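PDB 6W0P: kojibiose phosphorylase from Gut metagenome, which belongs to the glycoside hydrolase family 65 enzymes, which join an N-terminal beta-sandwich domain to a helical catalytic barrel and a small C-terminal domain. Local coordinates for residues T58-D70 with V202-V214. Sequence-based numbering, arbitrary orientation.
Sequences TYFNGIYEYALKD and VKTLTTNQTLTSV
Thr207 lays its methyl on one face of the Tyr64 ring, CG2 standing 3.9 Å from the ring centroid in a CH-pi contact shifted toward the rim, while Gly62 O sits in plane at the ring's edge. Further along, Leu211 CD1 covers a face of Phe60, 3.4 Å from CE2. The Gln209 amide stands nearly upright to the Tyr64 ring, the planes 77° apart, and spends both ends on backbone: NE2 gives a hydrogen bond to Gly62 O at 2.7 Å, and OE1 takes Tyr64 N at 3.0 Å on a lone pair. With its chain extended beyond CG, Gln209 spans the gap between the hairpin loop and the strand 64-66, and Lys257 O also receives NE2, so the amide's rotation is well fixed. Glu65, bent at chi2 (-48°), curls over the loop 205-209 joining strands 197-204 and 210-217. Its OE1 collects Thr207 N on the syn side at 2.9 Å and Thr206 N from above the carboxylate plane at 2.7 Å; OE2 folds back to Tyr66 N. The phenol of Tyr64 goes on to Asn402, that of Tyr66 to Lys404. Side chains thus do the work that strand pairing would do: Gln209 reads the backbone of one segment and Glu65 that of the other, tying the sandwich's hairpin to strand 64-66, and three backbone N-H groups probably stabilise a charged carboxylate.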
ATOM      1  N   THR A  58     -23.147 -19.263   9.245  1.00 30.33           N
ATOM      2  CA  THR A  58     -23.799 -19.082  10.560  1.00 30.46           C
ATOM      3  C   THR A  58     -22.895 -18.155  11.372  1.00 30.27           C
ATOM      4  O   THR A  58     -21.718 -18.516  11.546  1.00 31.14           O
ATOM      5  CB  THR A  58     -24.039 -20.423  11.272  1.00 30.67           C
ATOM      6  OG1 THR A  58     -24.713 -21.318  10.382  1.00 30.30           O
ATOM      7  CG2 THR A  58     -24.838 -20.255  12.549  1.00 30.55           C
ATOM      8  N   TYR A  59     -23.390 -17.005  11.826  1.00 29.50           N
ATOM      9  CA  TYR A  59     -22.540 -16.050  12.568  1.00 29.74           C
ATOM     10  C   TYR A  59     -23.228 -15.623  13.843  1.00 29.94           C
ATOM     11  O   TYR A  59     -24.454 -15.604  13.879  1.00 30.17           O
ATOM     12  CB  TYR A  59     -22.207 -14.854  11.691  1.00 29.22           C
ATOM     13  CG  TYR A  59     -21.946 -15.223  10.254  1.00 29.00           C
ATOM     14  CD1 TYR A  59     -20.702 -15.694   9.852  1.00 28.99           C
ATOM     15  CD2 TYR A  59     -22.940 -15.105   9.296  1.00 28.50           C
ATOM     16  CE1 TYR A  59     -20.449 -15.998   8.527  1.00 28.85           C
ATOM     17  CE2 TYR A  59     -22.703 -15.421   7.966  1.00 28.40           C
ATOM     18  CZ  TYR A  59     -21.450 -15.866   7.582  1.00 28.21           C
ATOM     19  OH  TYR A  59     -21.202 -16.163   6.281  1.00 27.57           O
ATOM     20  N   PHE A  60     -22.410 -15.260  14.819  1.00 30.92           N
ATOM     21  CA  PHE A  60     -22.800 -14.688  16.122  1.00 32.23           C
ATOM     22  C   PHE A  60     -22.127 -13.330  16.249  1.00 32.86           C
ATOM     23  O   PHE A  60     -20.901 -13.267  16.074  1.00 33.90           O
ATOM     24  CB  PHE A  60     -22.404 -15.634  17.254  1.00 33.53           C
ATOM     25  CG  PHE A  60     -23.091 -16.976  17.179  1.00 34.54           C
ATOM     26  CD1 PHE A  60     -24.319 -17.177  17.799  1.00 34.94           C
ATOM     27  CD2 PHE A  60     -22.532 -18.018  16.450  1.00 34.57           C
ATOM     28  CE1 PHE A  60     -24.967 -18.405  17.715  1.00 35.63           C
ATOM     29  CE2 PHE A  60     -23.176 -19.246  16.368  1.00 35.45           C
ATOM     30  CZ  PHE A  60     -24.387 -19.443  17.009  1.00 36.23           C
ATOM     31  N   ASN A  61     -22.917 -12.287  16.514  1.00 32.80           N
ATOM     32  CA  ASN A  61     -22.433 -10.886  16.587  1.00 33.07           C
ATOM     33  C   ASN A  61     -21.324 -10.842  17.644  1.00 34.14           C
ATOM     34  O   ASN A  61     -21.627 -11.167  18.813  1.00 35.36           O
ATOM     35  CB  ASN A  61     -23.611  -9.956  16.875  1.00 32.94           C
ATOM     36  CG  ASN A  61     -23.435  -8.540  16.370  1.00 32.68           C
ATOM     37  OD1 ASN A  61     -22.420  -7.898  16.646  1.00 32.75           O
ATOM     38  ND2 ASN A  61     -24.437  -8.044  15.659  1.00 31.78           N
ATOM     39  N   GLY A  62     -20.088 -10.514  17.255  1.00 33.91           N
ATOM     40  CA  GLY A  62     -18.964 -10.307  18.196  1.00 34.67           C
ATOM     41  C   GLY A  62     -18.114 -11.558  18.390  1.00 35.17           C
ATOM     42  O   GLY A  62     -17.173 -11.526  19.191  1.00 35.48           O
ATOM     43  N   ILE A  63     -18.439 -12.647  17.693  1.00 35.59           N
ATOM     44  CA  ILE A  63     -17.619 -13.885  17.681  1.00 35.55           C
ATOM     45  C   ILE A  63     -16.716 -13.804  16.452  1.00 34.88           C
ATOM     46  O   ILE A  63     -17.237 -13.827  15.338  1.00 35.05           O
ATOM     47  CB  ILE A  63     -18.491 -15.146  17.688  1.00 35.51           C
ATOM     48  CG1 ILE A  63     -19.153 -15.355  19.051  1.00 36.44           C
ATOM     49  CG2 ILE A  63     -17.676 -16.349  17.258  1.00 35.83           C
ATOM     50  CD1 ILE A  63     -18.192 -15.485  20.231  1.00 36.58           C
ATOM     51  N   TYR A  64     -15.418 -13.650  16.681  1.00 34.85           N
ATOM     52  CA  TYR A  64     -14.461 -13.148  15.677  1.00 35.55           C
ATOM     53  C   TYR A  64     -13.105 -13.796  15.932  1.00 38.04           C
ATOM     54  O   TYR A  64     -12.865 -14.305  17.065  1.00 39.51           O
ATOM     55  CB  TYR A  64     -14.380 -11.626  15.765  1.00 35.24           C
ATOM     56  CG  TYR A  64     -13.489 -11.108  16.861  1.00 35.10           C
ATOM     57  CD1 TYR A  64     -13.951 -10.954  18.156  1.00 35.55           C
ATOM     58  CD2 TYR A  64     -12.170 -10.779  16.599  1.00 35.27           C
ATOM     59  CE1 TYR A  64     -13.117 -10.501  19.167  1.00 35.60           C
ATOM     60  CE2 TYR A  64     -11.328 -10.316  17.592  1.00 35.00           C
ATOM     61  CZ  TYR A  64     -11.798 -10.183  18.882  1.00 35.27           C
ATOM     62  OH  TYR A  64     -10.957  -9.712  19.849  1.00 35.30           O
ATOM     63  N   GLU A  65     -12.267 -13.793  14.898  1.00 38.47           N
ATOM     64  CA  GLU A  65     -10.852 -14.220  14.967  1.00 39.31           C
ATOM     65  C   GLU A  65      -9.987 -13.202  14.222  1.00 38.07           C
ATOM     66  O   GLU A  65     -10.531 -12.419  13.404  1.00 36.77           O
ATOM     67  CB  GLU A  65     -10.645 -15.609  14.352  1.00 40.44           C
ATOM     68  CG  GLU A  65     -10.401 -16.688  15.385  1.00 42.24           C
ATOM     69  CD  GLU A  65      -9.362 -16.340  16.432  1.00 42.71           C
ATOM     70  OE1 GLU A  65      -9.616 -16.619  17.614  1.00 43.93           O
ATOM     71  OE2 GLU A  65      -8.315 -15.778  16.064  1.00 45.46           O
ATOM     72  N   TYR A  66      -8.677 -13.291  14.458  1.00 37.30           N
ATOM     73  CA  TYR A  66      -7.635 -12.538  13.728  1.00 36.70           C
ATOM     74  C   TYR A  66      -7.173 -13.337  12.506  1.00 36.90           C
ATOM     75  O   TYR A  66      -7.370 -14.574  12.436  1.00 36.29           O
ATOM     76  CB  TYR A  66      -6.494 -12.223  14.686  1.00 36.73           C
ATOM     77  CG  TYR A  66      -6.796 -11.149  15.694  1.00 36.19           C
ATOM     78  CD1 TYR A  66      -6.724  -9.806  15.345  1.00 36.23           C
ATOM     79  CD2 TYR A  66      -7.114 -11.460  17.003  1.00 36.09           C
ATOM     80  CE1 TYR A  66      -6.975  -8.800  16.266  1.00 36.30           C
ATOM     81  CE2 TYR A  66      -7.355 -10.467  17.941  1.00 36.41           C
ATOM     82  CZ  TYR A  66      -7.292  -9.133  17.572  1.00 36.73           C
ATOM     83  OH  TYR A  66      -7.532  -8.143  18.482  1.00 37.43           O
ATOM     84  N   ALA A  67      -6.579 -12.641  11.536  1.00 37.55           N
ATOM     85  CA  ALA A  67      -5.833 -13.280  10.436  1.00 39.41           C
ATOM     86  C   ALA A  67      -4.831 -14.264  11.045  1.00 41.41           C
ATOM     87  O   ALA A  67      -4.256 -13.947  12.090  1.00 42.36           O
ATOM     88  CB  ALA A  67      -5.149 -12.243   9.591  1.00 38.83           C
ATOM     89  N   LEU A  68      -4.612 -15.405  10.398  1.00 45.65           N
ATOM     90  CA  LEU A  68      -3.746 -16.507  10.915  1.00 48.90           C
ATOM     91  C   LEU A  68      -2.279 -16.067  10.978  1.00 51.94           C
ATOM     92  O   LEU A  68      -1.557 -16.521  11.914  1.00 51.40           O
ATOM     93  CB  LEU A  68      -3.908 -17.717   9.996  1.00 49.73           C
ATOM     94  CG  LEU A  68      -5.280 -18.380  10.050  1.00 50.11           C
ATOM     95  CD1 LEU A  68      -5.400 -19.468   8.988  1.00 49.89           C
ATOM     96  CD2 LEU A  68      -5.537 -18.933  11.443  1.00 51.13           C
ATOM     97  N   LYS A  69      -1.863 -15.254  10.001  1.00 54.26           N
ATOM     98  CA  LYS A  69      -0.496 -14.689   9.881  1.00 57.84           C
ATOM     99  C   LYS A  69      -0.576 -13.170   9.693  1.00 55.83           C
ATOM    100  O   LYS A  69      -1.443 -12.705   8.925  1.00 53.32           O
ATOM    101  CB  LYS A  69       0.246 -15.338   8.704  1.00 63.60           C
ATOM    102  CG  LYS A  69      -0.117 -14.802   7.321  1.00 67.20           C
ATOM    103  CD  LYS A  69       0.250 -15.735   6.180  1.00 71.53           C
ATOM    104  CE  LYS A  69       0.450 -15.012   4.859  1.00 73.74           C
ATOM    105  NZ  LYS A  69       1.069 -15.896   3.839  1.00 75.57           N
ATOM    106  N   ASP A  70       0.311 -12.447  10.387  1.00 54.99           N
ATOM    107  CA  ASP A  70       0.660 -11.028  10.131  1.00 55.48           C
ATOM    108  C   ASP A  70       0.940 -10.811   8.641  1.00 54.51           C
ATOM    109  O   ASP A  70       1.694 -11.600   8.070  1.00 54.75           O
ATOM    110  CB  ASP A  70       1.920 -10.622  10.897  1.00 56.75           C
ATOM    111  CG  ASP A  70       1.686 -10.338  12.364  1.00 58.13           C
ATOM    112  OD1 ASP A  70       0.576 -10.648  12.857  1.00 58.05           O
ATOM    113  OD2 ASP A  70       2.615  -9.800  12.993  1.00 61.20           O
ATOM    114  N   VAL A 202     -16.990 -25.396  21.946  1.00 42.72           N
ATOM    115  CA  VAL A 202     -15.797 -25.097  21.115  1.00 41.90           C
ATOM    116  C   VAL A 202     -15.216 -23.773  21.596  1.00 41.83           C
ATOM    117  O   VAL A 202     -15.914 -23.035  22.319  1.00 42.40           O
ATOM    118  CB  VAL A 202     -16.141 -25.065  19.615  1.00 41.71           C
ATOM    119  CG1 VAL A 202     -16.361 -26.459  19.068  1.00 41.99           C
ATOM    120  CG2 VAL A 202     -17.348 -24.185  19.320  1.00 41.88           C
ATOM    121  N   LYS A 203     -13.979 -23.507  21.202  1.00 41.40           N
ATOM    122  CA  LYS A 203     -13.259 -22.273  21.550  1.00 41.77           C
ATOM    123  C   LYS A 203     -12.550 -21.767  20.295  1.00 40.31           C
ATOM    124  O   LYS A 203     -12.111 -22.609  19.488  1.00 38.27           O
ATOM    125  CB  LYS A 203     -12.281 -22.551  22.692  1.00 43.80           C
ATOM    126  CG  LYS A 203     -11.625 -21.313  23.282  1.00 45.74           C
ATOM    127  CD  LYS A 203     -10.768 -21.638  24.492  1.00 48.34           C
ATOM    128  CE  LYS A 203     -10.010 -20.436  25.018  1.00 49.39           C
ATOM    129  NZ  LYS A 203      -9.568 -20.640  26.423  1.00 51.44           N
ATOM    130  N   THR A 204     -12.468 -20.442  20.151  1.00 40.07           N
ATOM    131  CA  THR A 204     -11.789 -19.758  19.023  1.00 40.13           C
ATOM    132  C   THR A 204     -10.282 -19.937  19.189  1.00 41.07           C
ATOM    133  O   THR A 204      -9.850 -20.107  20.341  1.00 41.01           O
ATOM    134  CB  THR A 204     -12.160 -18.278  18.972  1.00 39.74           C
ATOM    135  OG1 THR A 204     -11.795 -17.687  20.220  1.00 40.06           O
ATOM    136  CG2 THR A 204     -13.637 -18.068  18.712  1.00 39.71           C
ATOM    137  N   LEU A 205      -9.544 -19.837  18.081  1.00 41.33           N
ATOM    138  CA  LEU A 205      -8.082 -20.082  17.995  1.00 42.95           C
ATOM    139  C   LEU A 205      -7.352 -19.207  19.015  1.00 44.25           C
ATOM    140  O   LEU A 205      -6.498 -19.740  19.724  1.00 43.19           O
ATOM    141  CB  LEU A 205      -7.585 -19.745  16.585  1.00 43.13           C
ATOM    142  CG  LEU A 205      -8.264 -20.460  15.411  1.00 43.51           C
ATOM    143  CD1 LEU A 205      -7.495 -20.227  14.114  1.00 42.70           C
ATOM    144  CD2 LEU A 205      -8.388 -21.956  15.670  1.00 44.38           C
ATOM    145  N   THR A 206      -7.702 -17.913  19.076  1.00 45.05           N
ATOM    146  CA  THR A 206      -6.887 -16.839  19.706  1.00 45.96           C
ATOM    147  C   THR A 206      -7.720 -15.952  20.635  1.00 45.36           C
ATOM    148  O   THR A 206      -7.186 -15.573  21.697  1.00 43.49           O
ATOM    149  CB  THR A 206      -6.181 -16.035  18.607  1.00 47.24           C
ATOM    150  OG1 THR A 206      -4.928 -16.711  18.470  1.00 48.95           O
ATOM    151  CG2 THR A 206      -5.970 -14.566  18.903  1.00 47.66           C
ATOM    152  N   THR A 207      -8.963 -15.622  20.260  1.00 44.06           N
ATOM    153  CA  THR A 207      -9.712 -14.473  20.834  1.00 43.66           C
ATOM    154  C   THR A 207     -10.315 -14.835  22.190  1.00 44.83           C
ATOM    155  O   THR A 207     -10.974 -13.970  22.780  1.00 45.01           O
ATOM    156  CB  THR A 207     -10.754 -13.986  19.829  1.00 42.28           C
ATOM    157  OG1 THR A 207     -11.682 -15.039  19.569  1.00 41.18           O
ATOM    158  CG2 THR A 207     -10.094 -13.532  18.549  1.00 42.19           C
ATOM    159  N   ASN A 208     -10.117 -16.071  22.650  1.00 47.62           N
ATOM    160  CA  ASN A 208     -10.542 -16.552  23.994  1.00 49.12           C
ATOM    161  C   ASN A 208     -12.074 -16.567  24.048  1.00 47.02           C
ATOM    162  O   ASN A 208     -12.647 -16.241  25.104  1.00 50.47           O
ATOM    163  CB  ASN A 208      -9.922 -15.720  25.126  1.00 50.55           C
ATOM    164  CG  ASN A 208      -9.301 -16.594  26.195  1.00 53.49           C
ATOM    165  OD1 ASN A 208      -8.287 -17.250  25.933  1.00 53.96           O
ATOM    166  ND2 ASN A 208      -9.890 -16.608  27.387  1.00 53.55           N
ATOM    167  N   GLN A 209     -12.720 -16.925  22.943  1.00 43.84           N
ATOM    168  CA  GLN A 209     -14.199 -16.970  22.858  1.00 41.68           C
ATOM    169  C   GLN A 209     -14.646 -18.424  22.765  1.00 40.39           C
ATOM    170  O   GLN A 209     -13.989 -19.214  22.047  1.00 41.05           O
ATOM    171  CB  GLN A 209     -14.700 -16.150  21.679  1.00 39.98           C
ATOM    172  CG  GLN A 209     -14.357 -14.678  21.818  1.00 39.74           C
ATOM    173  CD  GLN A 209     -14.934 -13.906  20.658  1.00 39.46           C
ATOM    174  OE1 GLN A 209     -14.865 -14.355  19.507  1.00 37.83           O
ATOM    175  NE2 GLN A 209     -15.524 -12.755  20.967  1.00 38.30           N
ATOM    176  N   THR A 210     -15.734 -18.729  23.458  1.00 39.10           N
ATOM    177  CA  THR A 210     -16.323 -20.081  23.560  1.00 39.89           C
ATOM    178  C   THR A 210     -17.800 -20.034  23.165  1.00 39.47           C
ATOM    179  O   THR A 210     -18.440 -18.963  23.312  1.00 38.27           O
ATOM    180  CB  THR A 210     -16.162 -20.653  24.975  1.00 40.54           C
ATOM    181  OG1 THR A 210     -17.023 -19.920  25.853  1.00 40.35           O
ATOM    182  CG2 THR A 210     -14.725 -20.612  25.452  1.00 40.85           C
ATOM    183  N   LEU A 211     -18.295 -21.177  22.701  1.00 39.08           N
ATOM    184  CA  LEU A 211     -19.696 -21.374  22.294  1.00 39.28           C
ATOM    185  C   LEU A 211     -20.120 -22.791  22.694  1.00 39.33           C
ATOM    186  O   LEU A 211     -19.334 -23.724  22.460  1.00 39.38           O
ATOM    187  CB  LEU A 211     -19.736 -21.164  20.781  1.00 39.29           C
ATOM    188  CG  LEU A 211     -21.065 -21.464  20.105  1.00 39.43           C
ATOM    189  CD1 LEU A 211     -21.216 -20.614  18.850  1.00 40.08           C
ATOM    190  CD2 LEU A 211     -21.192 -22.944  19.773  1.00 39.87           C
ATOM    191  N   THR A 212     -21.327 -22.947  23.235  1.00 39.18           N
ATOM    192  CA  THR A 212     -21.976 -24.267  23.437  1.00 40.07           C
ATOM    193  C   THR A 212     -23.221 -24.318  22.561  1.00 40.11           C
ATOM    194  O   THR A 212     -24.067 -23.409  22.679  1.00 40.36           O
ATOM    195  CB  THR A 212     -22.306 -24.547  24.909  1.00 40.29           C
ATOM    196  OG1 THR A 212     -21.066 -24.676  25.594  1.00 41.14           O
ATOM    197  CG2 THR A 212     -23.101 -25.819  25.107  1.00 40.74           C
ATOM    198  N   SER A 213     -23.278 -25.312  21.679  1.00 40.40           N
ATOM    199  CA  SER A 213     -24.435 -25.601  20.807  1.00 39.63           C
ATOM    200  C   SER A 213     -25.065 -26.910  21.256  1.00 39.93           C
ATOM    201  O   SER A 213     -24.337 -27.932  21.261  1.00 40.18           O
ATOM    202  CB  SER A 213     -24.035 -25.677  19.365  1.00 39.51           C
ATOM    203  OG  SER A 213     -25.197 -25.839  18.565  1.00 39.43           O
ATOM    204  N   VAL A 214     -26.350 -26.864  21.619  1.00 39.56           N
ATOM    205  CA  VAL A 214     -27.106 -28.062  22.079  1.00 41.06           C
ATOM    206  C   VAL A 214     -28.398 -28.198  21.269  1.00 40.91           C
ATOM    207  O   VAL A 214     -29.060 -27.176  21.002  1.00 40.52           O
ATOM    208  CB  VAL A 214     -27.390 -27.994  23.590  1.00 41.39           C
ATOM    209  CG1 VAL A 214     -26.102 -28.112  24.401  1.00 42.12           C
ATOM    210  CG2 VAL A 214     -28.153 -26.735  23.963  1.00 41.43           C
TER